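Local coordinates for protein ochratoxinase (Aspergillus niger, PDB 4C65) that hydrolyses ochratoxin A to ochratoxin alpha and L-phenylalanine, acting as a zinc-dependent carboxypeptidase of the amidohydrolase superfamily, at residues Leu263-Tyr268 and Val285-Val290. Sequence-based numbering, arbitrary orientation.
Sequences LEHVSY and VATRSV
H265, a ligand of the second zinc ion, hydrogen-bonds T287 through its imidazole. From CB the side chain turns back beside its own backbone N, with CG anti to the carbonyl carbon (chi1 -39°). CB points away from 285-290, yet the ND1 edge of the ring still reaches T287. CG stays 3.8 Å from T287 OG1. ND1 donates to T287 OG1 at 2.6 Å, bent to 136° at the hydrogen. The hydroxyl sits at the ring edge, tilted slightly from its plane. CE1 meets the same oxygen at 3.2 Å. T287 OG1 donates to A286 O, well off the carbonyl axis, and accepts from ND1. The ND1 bond would hold the ring's rotation, consistent with orienting this zinc ligand. E264 CB lies 3.9 Å above the H265 ring plane, toward its rim.

V285 N donates to L263 O, and H265 N to V285 O at 2.8 Å. These two bonds, from V285 to the residues flanking E264, make the parallel bridge between E264 and V285. E264 was modelled in two conformers; in the one described, its side chain runs beside V285, with OE1 3.4 Å from V285 CB. OE1 accepts from H69 ND1; OE2 salt-bridges R113 and hydrogen-bonds S243 and S262. This conformer is consistent with a second-shell role, holding the zinc ligand H69.

The contact joins the C-terminal ends of neighbouring parallel strands 262-263 and 283-285 in the twisted TIM barrel. H265 also touches the active-site residue D336. L263 and V266 pack on helix 249-258. A286 O bonds H317 of helix 304-327, and T287 leads toward helix 288-297.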
ATOM      1  N   LEU A 263      10.402   3.731  38.035  1.00 17.04           N
ATOM      2  CA  LEU A 263       9.022   3.283  38.007  1.00 17.21           C
ATOM      3  C   LEU A 263       8.124   4.441  38.314  1.00 17.46           C
ATOM      4  O   LEU A 263       8.411   5.231  39.236  1.00 16.99           O
ATOM      5  CB  LEU A 263       8.785   2.176  39.030  1.00 17.86           C
ATOM      6  CG  LEU A 263       9.657   0.951  38.862  1.00 18.08           C
ATOM      7  CD1 LEU A 263       9.396  -0.009  40.015  1.00 19.00           C
ATOM      8  CD2 LEU A 263       9.425   0.271  37.528  1.00 17.88           C
ATOM      9  N   GLU A 264       7.013   4.515  37.589  1.00 17.98           N
ATOM     10  CA  GLU A 264       6.055   5.583  37.791  0.50 18.27           C
ATOM     11  C   GLU A 264       4.766   5.080  38.447  1.00 19.68           C
ATOM     12  O   GLU A 264       4.323   3.973  38.150  1.00 20.15           O
ATOM     13  CB  GLU A 264       5.761   6.264  36.465  0.50 17.76           C
ATOM     14  CG  GLU A 264       6.918   6.250  35.502  0.50 16.98           C
ATOM     15  CD  GLU A 264       7.981   7.197  36.049  0.50 16.47           C
ATOM     16  OE1 GLU A 264       7.614   8.368  36.337  0.50 16.15           O
ATOM     17  OE2 GLU A 264       9.164   6.795  36.194  0.50 16.25           O
ATOM     18  N   HIS A 265       4.188   5.921  39.298  1.00 20.40           N
ATOM     19  CA  HIS A 265       2.975   5.627  40.036  1.00 22.09           C
ATOM     20  C   HIS A 265       3.224   4.605  41.131  1.00 22.39           C
ATOM     21  O   HIS A 265       3.071   4.908  42.322  1.00 23.28           O
ATOM     22  CB  HIS A 265       1.829   5.177  39.109  1.00 23.45           C
ATOM     23  CG  HIS A 265       1.773   5.931  37.819  1.00 23.51           C
ATOM     24  ND1 HIS A 265       1.592   7.293  37.767  1.00 23.75           N
ATOM     25  CD2 HIS A 265       1.918   5.523  36.540  1.00 23.51           C
ATOM     26  CE1 HIS A 265       1.625   7.693  36.512  1.00 23.38           C
ATOM     27  NE2 HIS A 265       1.810   6.634  35.745  1.00 23.67           N
ATOM     28  N   VAL A 266       3.571   3.391  40.719  1.00 21.75           N
ATOM     29  CA  VAL A 266       3.971   2.323  41.616  1.00 21.93           C
ATOM     30  C   VAL A 266       2.937   2.085  42.698  1.00 22.86           C
ATOM     31  O   VAL A 266       3.275   1.750  43.830  1.00 23.82           O
ATOM     32  CB  VAL A 266       5.349   2.579  42.252  1.00 21.41           C
ATOM     33  CG1 VAL A 266       6.136   1.283  42.286  1.00 21.73           C
ATOM     34  CG2 VAL A 266       6.160   3.606  41.476  1.00 20.29           C
ATOM     35  N   SER A 267       1.672   2.161  42.312  1.00 22.86           N
ATOM     36  CA  SER A 267       0.553   2.180  43.254  1.00 23.85           C
ATOM     37  C   SER A 267       0.440   0.994  44.220  1.00 24.90           C
ATOM     38  O   SER A 267      -0.139   1.143  45.295  1.00 25.88           O
ATOM     39  CB  SER A 267      -0.765   2.328  42.482  1.00 24.21           C
ATOM     40  OG  SER A 267      -0.711   3.475  41.660  1.00 23.29           O
ATOM     41  N   TYR A 268       0.939  -0.181  43.845  1.00 24.58           N
ATOM     42  CA  TYR A 268       0.823  -1.357  44.723  1.00 25.87           C
ATOM     43  C   TYR A 268       2.185  -1.837  45.215  1.00 25.80           C
ATOM     44  O   TYR A 268       2.384  -3.020  45.480  1.00 26.39           O
ATOM     45  CB  TYR A 268       0.021  -2.484  44.016  1.00 26.41           C
ATOM     46  CG  TYR A 268      -1.439  -2.161  43.918  1.00 26.98           C
ATOM     47  CD1 TYR A 268      -2.321  -2.498  44.948  1.00 28.60           C
ATOM     48  CD2 TYR A 268      -1.934  -1.473  42.834  1.00 26.19           C
ATOM     49  CE1 TYR A 268      -3.664  -2.168  44.875  1.00 29.53           C
ATOM     50  CE2 TYR A 268      -3.267  -1.124  42.762  1.00 27.13           C
ATOM     51  CZ  TYR A 268      -4.123  -1.475  43.783  1.00 28.88           C
ATOM     52  OH  TYR A 268      -5.439  -1.126  43.680  1.00 30.06           O
ATOM     53  N   VAL A 285       8.937   7.259  41.348  1.00 15.15           N
ATOM     54  CA  VAL A 285       8.270   8.491  40.993  1.00 15.03           C
ATOM     55  C   VAL A 285       6.777   8.303  41.170  1.00 16.14           C
ATOM     56  O   VAL A 285       6.108   7.694  40.330  1.00 16.11           O
ATOM     57  CB  VAL A 285       8.590   8.876  39.547  1.00 14.06           C
ATOM     58  CG1 VAL A 285       7.936  10.204  39.188  1.00 13.98           C
ATOM     59  CG2 VAL A 285      10.099   8.938  39.360  1.00 13.58           C
ATOM     60  N   ALA A 286       6.242   8.876  42.242  1.00 17.26           N
ATOM     61  CA  ALA A 286       4.872   8.577  42.668  1.00 18.54           C
ATOM     62  C   ALA A 286       3.769   9.193  41.784  1.00 18.72           C
ATOM     63  O   ALA A 286       2.742   8.571  41.574  1.00 18.99           O
ATOM     64  CB  ALA A 286       4.688   8.996  44.125  1.00 19.43           C
ATOM     65  N   THR A 287       4.015  10.394  41.265  1.00 18.35           N
ATOM     66  CA  THR A 287       2.992  11.219  40.586  1.00 18.70           C
ATOM     67  C   THR A 287       1.694  11.296  41.375  1.00 19.87           C
ATOM     68  O   THR A 287       0.626  10.984  40.873  1.00 20.34           O
ATOM     69  CB  THR A 287       2.725  10.783  39.123  1.00 18.54           C
ATOM     70  OG1 THR A 287       2.064   9.522  39.093  1.00 19.45           O
ATOM     71  CG2 THR A 287       4.022  10.658  38.340  1.00 17.72           C
ATOM     72  N   ARG A 288       1.794  11.743  42.623  1.00 20.51           N
ATOM     73  CA  ARG A 288       0.642  11.793  43.508  1.00 21.84           C
ATOM     74  C   ARG A 288      -0.360  12.821  43.032  1.00 22.77           C
ATOM     75  O   ARG A 288      -1.548  12.686  43.312  1.00 23.77           O
ATOM     76  CB  ARG A 288       1.072  12.072  44.961  1.00 22.18           C
ATOM     77  CG  ARG A 288      -0.062  12.091  45.992  1.00 23.43           C
ATOM     78  CD  ARG A 288      -0.774  10.758  46.117  1.00 23.96           C
ATOM     79  NE  ARG A 288      -1.957  10.856  46.954  1.00 25.55           N
ATOM     80  CZ  ARG A 288      -2.732   9.819  47.299  1.00 26.42           C
ATOM     81  NH1 ARG A 288      -2.474   8.592  46.854  1.00 25.95           N
ATOM     82  NH2 ARG A 288      -3.777  10.009  48.077  1.00 27.95           N
ATOM     83  N   SER A 289       0.103  13.828  42.293  1.00 22.71           N
ATOM     84  CA  SER A 289      -0.793  14.871  41.751  1.00 23.90           C
ATOM     85  C   SER A 289      -1.953  14.284  40.958  1.00 25.29           C
ATOM     86  O   SER A 289      -3.096  14.698  41.110  1.00 27.12           O
ATOM     87  CB  SER A 289      -0.036  15.846  40.856  1.00 22.88           C
ATOM     88  OG  SER A 289       0.729  16.756  41.623  1.00 22.81           O
ATOM     89  N   VAL A 290      -1.657  13.316  40.115  1.00 25.22           N
ATOM     90  CA  VAL A 290      -2.655  12.731  39.276  1.00 26.37           C
ATOM     91  C   VAL A 290      -3.745  12.013  40.076  1.00 27.64           C
ATOM     92  O   VAL A 290      -4.938  12.074  39.740  1.00 28.68           O
ATOM     93  CB  VAL A 290      -1.926  11.857  38.238  1.00 26.12           C
ATOM     94  CG1 VAL A 290      -2.206  10.365  38.349  1.00 27.31           C
ATOM     95  CG2 VAL A 290      -2.157  12.362  36.827  1.00 26.26           C
TER